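Local coordinates for protein putative carbonic anhydrase (Streptococcus mutans, PDB 3LAS) that probably catalyses the reversible, zinc-dependent hydration of carbon dioxide to hydrogencarbonate, as a two-chain beta-class carbonic anhydrase, at residues Gly50-Leu53 and Gly54-His57; Arg65-Asp68 and Asp69-Arg72; Ile154-Val157 and Asp158-Arg161. One frame throughout, in Å; residues are numbered along the deposited sequence.

Each of the three contacts is local, its two segments running on without a gap, and they follow in series along the chain with none nested in or crossing another. Contact 1 turns the chain from helix 45-49 into strand 56-61, an edge strand of the sheet within this chain. After that strand, contact 2 starts helix 68-80. Contact 3 comes much later, at the hairpin bend between strand 149-155 and the antiparallel strand 162-164. Contacts 1 and 3 reach the same sheet, while contacts 2 and 3 lie on opposite sides of the chain's centre, with centres 24 Å apart. All three touch the second subunit.

Contact 1 (Gly50-Leu53 and Gly54-His57); sequences GLAL and GDAH
The D55 carboxylate folds back over the turn to A52, where the backbone N of A52 donates to OD2 across 2.8 Å. This bond is bent, 147° at the hydrogen, and the amide meets the oxygen from above the carboxylate plane, 64° out of it. The A52 methyl lies alongside the same oxygen, with CB 3.5 Å from D55 OD2. In the opposite sense D55 N donates to A52 O at 3.0 Å, so that A52 and D55 exchange two bonds, one backbone to backbone and the other through a side chain. The second carboxylate oxygen is used as well: a water donates to both D55 OD1 and L53 O, each at 2.8 Å, and bridges the acid to the middle of the turn. A chi1 of -84° swings the D55 carboxylate back over A52.

Beside this polar core, L51 reaches past the turn with CD2 4.1 Å from D55 CB and 4.2 Å from A56 CB. L51 and A56 both rest on I35 of strand 33-38. The L53 side chain points away from the turn and packs on Y16 and H20 of helix 5-20 and on R42 of the second subunit. G54 occupies the third position of the turn with positive phi. Earlier in the chain, G50 also has positive phi and is the C-prime residue of the Schellman motif that ends helix 45-49, with L51 N bonded to A46 O. The chain thus leaves its helix through a Schellman motif and enters strand 56-61, an edge strand of the sheet within this chain, through a type II beta turn from A52 to D55.

Contact 2 (Arg65-Asp68 and Asp69-Arg72); sequences RVTD and DVIR
R65 meets the first turn of the helix through its carbonyl, whose O lies 3.5 Å from V70 CG2, in a loop that leads to the N-cap of helix 68-80. Its guanidinium leaves this contact for salt bridges with D134 and E133 of helix 127-140, and its side chain is about 8 Å from the zinc ion, beyond the metal's first shell. V66 packs across I71 at about a right angle, its CG1 3.9 Å from I71 CD1; the valine also touches L137 and L138, so this apolar patch joins the helix start to helix 127-140.

T67 is the N-cap. A chi1 of 66° sets OG1 between the backbone N and the carbonyl carbon, from where it accepts from V70 N at 3.1 Å and 164°. The same hydroxyl bonds to D69 OD2 of the second subunit, and D69 OD2 bonds in return to T67 of that subunit, so the two helix starts are joined reciprocally across the subunit interface. Further along the backbone, T67 O receives I71 N at 3.0 Å and D68 O receives R72 N at 2.8 Å, the first helical bonds.

Beyond the cap, the buried D69 carboxylate has its two oxygens divided between subunits: OD2 faces the neighbour, where N61 of the second subunit also bonds to it, while OD1 is gripped side-on by R72 in a salt bridge, a bend at chi3 (73°) turning the guanidinium edge to it. R72 NH2 and NH1 also bond to A62 O and F121 O of the second subunit. R72 NE at 2.9 Å and R72 NH2 at 2.8 Å both donate to D69 OD1, which lies almost in the guanidinium plane.

Contact 3 (Ile154-Val157 and Asp158-Arg161); sequences IYDV and DTGR
D156 and the backbone of D158-R161 form the tight part of this bend. D156 N donates to R161 O at 2.8 Å, and D156 O accepts from G160 N, at 2.8 Å, and T159 N, which comes from above the carbonyl plane. With CG anti to the backbone N (chi1 -177°), the D156 carboxylate folds over the turn; its OD2 accepts from D158 N at 2.9 Å, an Asx turn, and weakly from T159 N. T159 OG1 makes an ST turn by accepting from R161 N. On the inner side, the Y155 ring approaches G160 obliquely, its CE2 3.3 Å from G160 O, and V157 packs against the zinc ligand H91.

Toward solvent, ordered waters take over. One donates to D156 OD1 and is hydrogen-bonded to T159 OG1, sitting over a face of the R161 guanidinium; a second, at the guanidinium edge, joins R161 NE to I154 O. R161 NH2 stays 4.6 Å from D156 OD1, with that oxygen well out of the guanidinium plane.

The acid is therefore held by backbone N-H groups and water, and the arginine probably contributes only a diffuse electrostatic attraction that may help stabilise its negative charge.

Contact 1 (Gly50-Leu53 and Gly54-His57)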
loop_
_atom_site.group_PDB
_atom_site.type_symbol
_atom_site.label_atom_id
_atom_site.label_comp_id
_atom_site.label_asym_id
_atom_site.label_seq_id
_atom_site.Cartn_x
_atom_site.Cartn_y
_atom_site.Cartn_z
ATOM N N GLY A 50 -16.415 1.971 1.664
ATOM C CA GLY A 50 -17.404 2.449 0.671
ATOM C C GLY A 50 -16.798 3.187 -0.498
ATOM O O GLY A 50 -17.473 4.091 -1.058
ATOM N N LEU A 51 -15.573 2.934 -0.892
ATOM C CA LEU A 51 -14.907 3.681 -2.003
ATOM C C LEU A 51 -15.398 3.231 -3.318
ATOM O O LEU A 51 -15.336 2.059 -3.681
ATOM C CB LEU A 51 -13.389 3.472 -1.968
ATOM C CG LEU A 51 -12.712 3.758 -0.600
ATOM C CD1 LEU A 51 -11.220 3.460 -0.805
ATOM C CD2 LEU A 51 -12.992 5.193 -0.184
ATOM N N ALA A 52 -15.810 4.183 -4.135
ATOM C CA ALA A 52 -15.939 3.962 -5.590
ATOM C C ALA A 52 -14.572 4.034 -6.256
ATOM O O ALA A 52 -13.606 4.634 -5.722
ATOM C CB ALA A 52 -16.845 5.066 -6.199
ATOM N N LEU A 53 -14.411 3.416 -7.412
ATOM C CA LEU A 53 -13.219 3.556 -8.133
ATOM C C LEU A 53 -12.862 5.024 -8.359
ATOM O O LEU A 53 -13.731 5.827 -8.724
ATOM C CB LEU A 53 -13.347 2.775 -9.475
ATOM C CG LEU A 53 -12.032 2.415 -10.165
ATOM C CD1 LEU A 53 -11.251 1.383 -9.299
ATOM C CD2 LEU A 53 -12.287 1.836 -11.572
ATOM N N GLY A 54 -11.616 5.430 -8.097
ATOM C CA GLY A 54 -11.157 6.798 -8.189
ATOM C C GLY A 54 -11.332 7.650 -6.951
ATOM O O GLY A 54 -10.990 8.835 -6.989
ATOM N N ASP A 55 -11.890 7.089 -5.882
ATOM C CA ASP A 55 -12.183 7.934 -4.709
ATOM C C ASP A 55 -11.015 8.350 -3.873
ATOM O O ASP A 55 -10.953 9.534 -3.471
ATOM C CB ASP A 55 -13.212 7.268 -3.770
ATOM C CG ASP A 55 -14.650 7.482 -4.176
ATOM O OD1 ASP A 55 -14.909 8.235 -5.141
ATOM O OD2 ASP A 55 -15.516 6.921 -3.484
ATOM N N ALA A 56 -10.089 7.456 -3.534
ATOM C CA ALA A 56 -9.055 7.791 -2.530
ATOM C C ALA A 56 -7.758 7.070 -2.835
ATOM O O ALA A 56 -7.758 5.904 -3.333
ATOM C CB ALA A 56 -9.544 7.320 -1.169
ATOM N N HIS A 57 -6.630 7.693 -2.511
ATOM C CA HIS A 57 -5.375 6.987 -2.528
ATOM C C HIS A 57 -5.283 5.996 -1.368
ATOM O O HIS A 57 -5.804 6.267 -0.261
ATOM C CB HIS A 57 -4.169 7.987 -2.397
ATOM C CG HIS A 57 -3.861 8.651 -3.686
ATOM N ND1 HIS A 57 -3.429 9.959 -3.798
ATOM C CD2 HIS A 57 -3.951 8.167 -4.950
ATOM C CE1 HIS A 57 -3.165 10.226 -5.072
ATOM N NE2 HIS A 57 -3.535 9.162 -5.810
HETATM O O HOH W 1 -14.380 8.404 -7.863
#

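Contact 2 (Arg65-Asp68 and Asp69-Arg72)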
loop_
_atom_site.group_PDB
_atom_site.type_symbol
_atom_site.label_atom_id
_atom_site.label_comp_id
_atom_site.label_asym_id
_atom_site.label_seq_id
_atom_site.Cartn_x
_atom_site.Cartn_y
_atom_site.Cartn_z
ATOM N N ARG A 65 2.417 1.534 9.114
ATOM C CA ARG A 65 3.302 2.429 9.887
ATOM C C ARG A 65 3.781 3.603 9.086
ATOM O O ARG A 65 3.972 3.502 7.854
ATOM C CB ARG A 65 4.531 1.684 10.317
ATOM C CG ARG A 65 4.230 0.352 11.109
ATOM C CD ARG A 65 3.161 0.473 12.184
ATOM N NE ARG A 65 3.232 1.627 13.112
ATOM C CZ ARG A 65 3.949 1.608 14.227
ATOM N NH1 ARG A 65 4.711 0.575 14.544
ATOM N NH2 ARG A 65 3.806 2.680 14.963
ATOM N N VAL A 66 3.968 4.755 9.663
ATOM C CA VAL A 66 4.469 5.898 8.925
ATOM C C VAL A 66 5.966 5.764 8.860
ATOM O O VAL A 66 6.698 5.474 9.872
ATOM C CB VAL A 66 3.993 7.205 9.610
ATOM C CG1 VAL A 66 4.842 8.384 9.095
ATOM C CG2 VAL A 66 2.488 7.372 9.346
ATOM N N THR A 67 6.486 5.809 7.649
ATOM C CA THR A 67 7.909 5.665 7.242
ATOM C C THR A 67 8.285 6.795 6.301
ATOM O O THR A 67 7.394 7.520 5.843
ATOM C CB THR A 67 8.130 4.316 6.512
ATOM O OG1 THR A 67 7.369 4.404 5.273
ATOM C CG2 THR A 67 7.604 3.111 7.398
ATOM N N ASP A 68 9.544 6.864 5.936
ATOM C CA ASP A 68 9.967 7.809 4.905
ATOM C C ASP A 68 9.245 7.572 3.592
ATOM O O ASP A 68 8.922 8.551 2.910
ATOM C CB ASP A 68 11.492 7.766 4.665
ATOM C CG ASP A 68 12.301 8.342 5.834
ATOM O OD1 ASP A 68 11.795 9.014 6.702
ATOM O OD2 ASP A 68 13.542 8.106 5.785
ATOM N N ASP A 69 8.966 6.335 3.207
ATOM C CA ASP A 69 8.247 6.073 1.971
ATOM C C ASP A 69 6.805 6.518 2.067
ATOM O O ASP A 69 6.269 7.063 1.104
ATOM C CB ASP A 69 8.320 4.549 1.683
ATOM C CG ASP A 69 7.820 4.165 0.315
ATOM O OD1 ASP A 69 7.665 5.020 -0.591
ATOM O OD2 ASP A 69 7.582 2.958 0.111
ATOM N N VAL A 70 6.144 6.343 3.214
ATOM C CA VAL A 70 4.770 6.825 3.376
ATOM C C VAL A 70 4.804 8.324 3.260
ATOM O O VAL A 70 3.926 8.864 2.553
ATOM C CB VAL A 70 4.188 6.330 4.691
ATOM C CG1 VAL A 70 2.895 7.099 4.996
ATOM C CG2 VAL A 70 3.953 4.797 4.616
ATOM N N ILE A 71 5.731 9.023 3.858
ATOM C CA ILE A 71 5.770 10.510 3.758
ATOM C C ILE A 71 6.068 10.885 2.307
ATOM O O ILE A 71 5.388 11.777 1.754
ATOM C CB ILE A 71 6.763 11.065 4.720
ATOM C CG1 ILE A 71 6.168 10.881 6.133
ATOM C CG2 ILE A 71 7.014 12.560 4.376
ATOM C CD1 ILE A 71 7.010 11.130 7.340
ATOM N N ARG A 72 7.021 10.224 1.609
ATOM C CA ARG A 72 7.245 10.519 0.218
ATOM C C ARG A 72 5.962 10.424 -0.595
ATOM O O ARG A 72 5.647 11.276 -1.451
ATOM C CB ARG A 72 8.306 9.526 -0.314
ATOM C CG ARG A 72 8.571 9.609 -1.834
ATOM C CD ARG A 72 9.343 8.415 -2.320
ATOM N NE ARG A 72 8.537 7.190 -2.365
ATOM C CZ ARG A 72 7.848 6.758 -3.422
ATOM N NH1 ARG A 72 7.738 7.411 -4.570
ATOM N NH2 ARG A 72 7.209 5.593 -3.338
#

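Contact 3 (Ile154-Val157 and Asp158-Arg161)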
loop_
_atom_site.group_PDB
_atom_site.type_symbol
_atom_site.label_atom_id
_atom_site.label_comp_id
_atom_site.label_asym_id
_atom_site.label_seq_id
_atom_site.Cartn_x
_atom_site.Cartn_y
_atom_site.Cartn_z
ATOM N N ILE A 154 -9.263 1.897 13.635
ATOM C CA ILE A 154 -8.920 0.447 13.711
ATOM C C ILE A 154 -9.946 -0.342 12.992
ATOM O O ILE A 154 -11.172 -0.125 13.201
ATOM C CB ILE A 154 -8.818 0.013 15.165
ATOM C CG1 ILE A 154 -7.580 0.633 15.793
ATOM C CG2 ILE A 154 -8.626 -1.529 15.225
ATOM C CD1 ILE A 154 -7.499 0.473 17.337
ATOM N N TYR A 155 -9.515 -1.186 12.070
ATOM C CA TYR A 155 -10.365 -2.153 11.370
ATOM C C TYR A 155 -10.334 -3.495 12.140
ATOM O O TYR A 155 -9.238 -4.032 12.430
ATOM C CB TYR A 155 -9.769 -2.356 9.956
ATOM C CG TYR A 155 -10.517 -3.400 9.142
ATOM C CD1 TYR A 155 -9.913 -4.668 8.929
ATOM C CD2 TYR A 155 -11.793 -3.162 8.612
ATOM C CE1 TYR A 155 -10.595 -5.628 8.144
ATOM C CE2 TYR A 155 -12.446 -4.112 7.878
ATOM C CZ TYR A 155 -11.869 -5.314 7.642
ATOM O OH TYR A 155 -12.584 -6.247 6.920
ATOM N N ASP A 156 -11.513 -4.053 12.411
ATOM C CA ASP A 156 -11.597 -5.384 13.080
ATOM C C ASP A 156 -11.682 -6.414 11.971
ATOM O O ASP A 156 -12.692 -6.476 11.229
ATOM C CB ASP A 156 -12.844 -5.374 13.950
ATOM C CG ASP A 156 -13.005 -6.628 14.722
ATOM O OD1 ASP A 156 -13.391 -6.535 15.905
ATOM O OD2 ASP A 156 -12.771 -7.745 14.211
ATOM N N VAL A 157 -10.657 -7.244 11.829
ATOM C CA VAL A 157 -10.611 -8.186 10.701
ATOM C C VAL A 157 -11.687 -9.247 10.827
ATOM O O VAL A 157 -12.012 -9.859 9.823
ATOM C CB VAL A 157 -9.248 -8.919 10.538
ATOM C CG1 VAL A 157 -8.153 -7.920 10.124
ATOM C CG2 VAL A 157 -8.810 -9.668 11.824
ATOM N N ASP A 158 -12.236 -9.503 11.996
ATOM C CA ASP A 158 -13.299 -10.523 12.138
ATOM C C ASP A 158 -14.663 -9.998 11.836
ATOM O O ASP A 158 -15.531 -10.787 11.483
ATOM C CB ASP A 158 -13.236 -11.198 13.534
ATOM C CG ASP A 158 -12.016 -12.062 13.709
ATOM O OD1 ASP A 158 -11.188 -12.230 12.818
ATOM O OD2 ASP A 158 -12.013 -12.681 14.802
ATOM N N THR A 159 -14.895 -8.702 11.982
ATOM C CA THR A 159 -16.299 -8.166 11.844
ATOM C C THR A 159 -16.432 -7.226 10.654
ATOM O O THR A 159 -17.568 -6.960 10.216
ATOM C CB THR A 159 -16.764 -7.475 13.038
ATOM O OG1 THR A 159 -15.944 -6.301 13.193
ATOM C CG2 THR A 159 -16.676 -8.346 14.320
ATOM N N GLY A 160 -15.304 -6.668 10.169
ATOM C CA GLY A 160 -15.393 -5.668 9.099
ATOM C C GLY A 160 -15.531 -4.260 9.637
ATOM O O GLY A 160 -15.516 -3.328 8.848
ATOM N N ARG A 161 -15.657 -4.069 10.942
ATOM C CA ARG A 161 -15.956 -2.706 11.487
ATOM C C ARG A 161 -14.724 -1.817 11.511
ATOM O O ARG A 161 -13.588 -2.276 11.858
ATOM C CB ARG A 161 -16.437 -2.858 12.937
ATOM C CG ARG A 161 -16.885 -1.541 13.559
ATOM C CD ARG A 161 -17.226 -1.769 15.031
ATOM N NE ARG A 161 -15.971 -1.965 15.775
ATOM C CZ ARG A 161 -15.915 -2.368 17.027
ATOM N NH1 ARG A 161 -17.052 -2.668 17.663
ATOM N NH2 ARG A 161 -14.772 -2.540 17.606
HETATM O O HOH W 2 -13.131 -1.771 14.865
HETATM O O HOH W 3 -16.163 -5.183 15.673
HETATM O O HOH W 4 -10.273 -12.338 9.896
#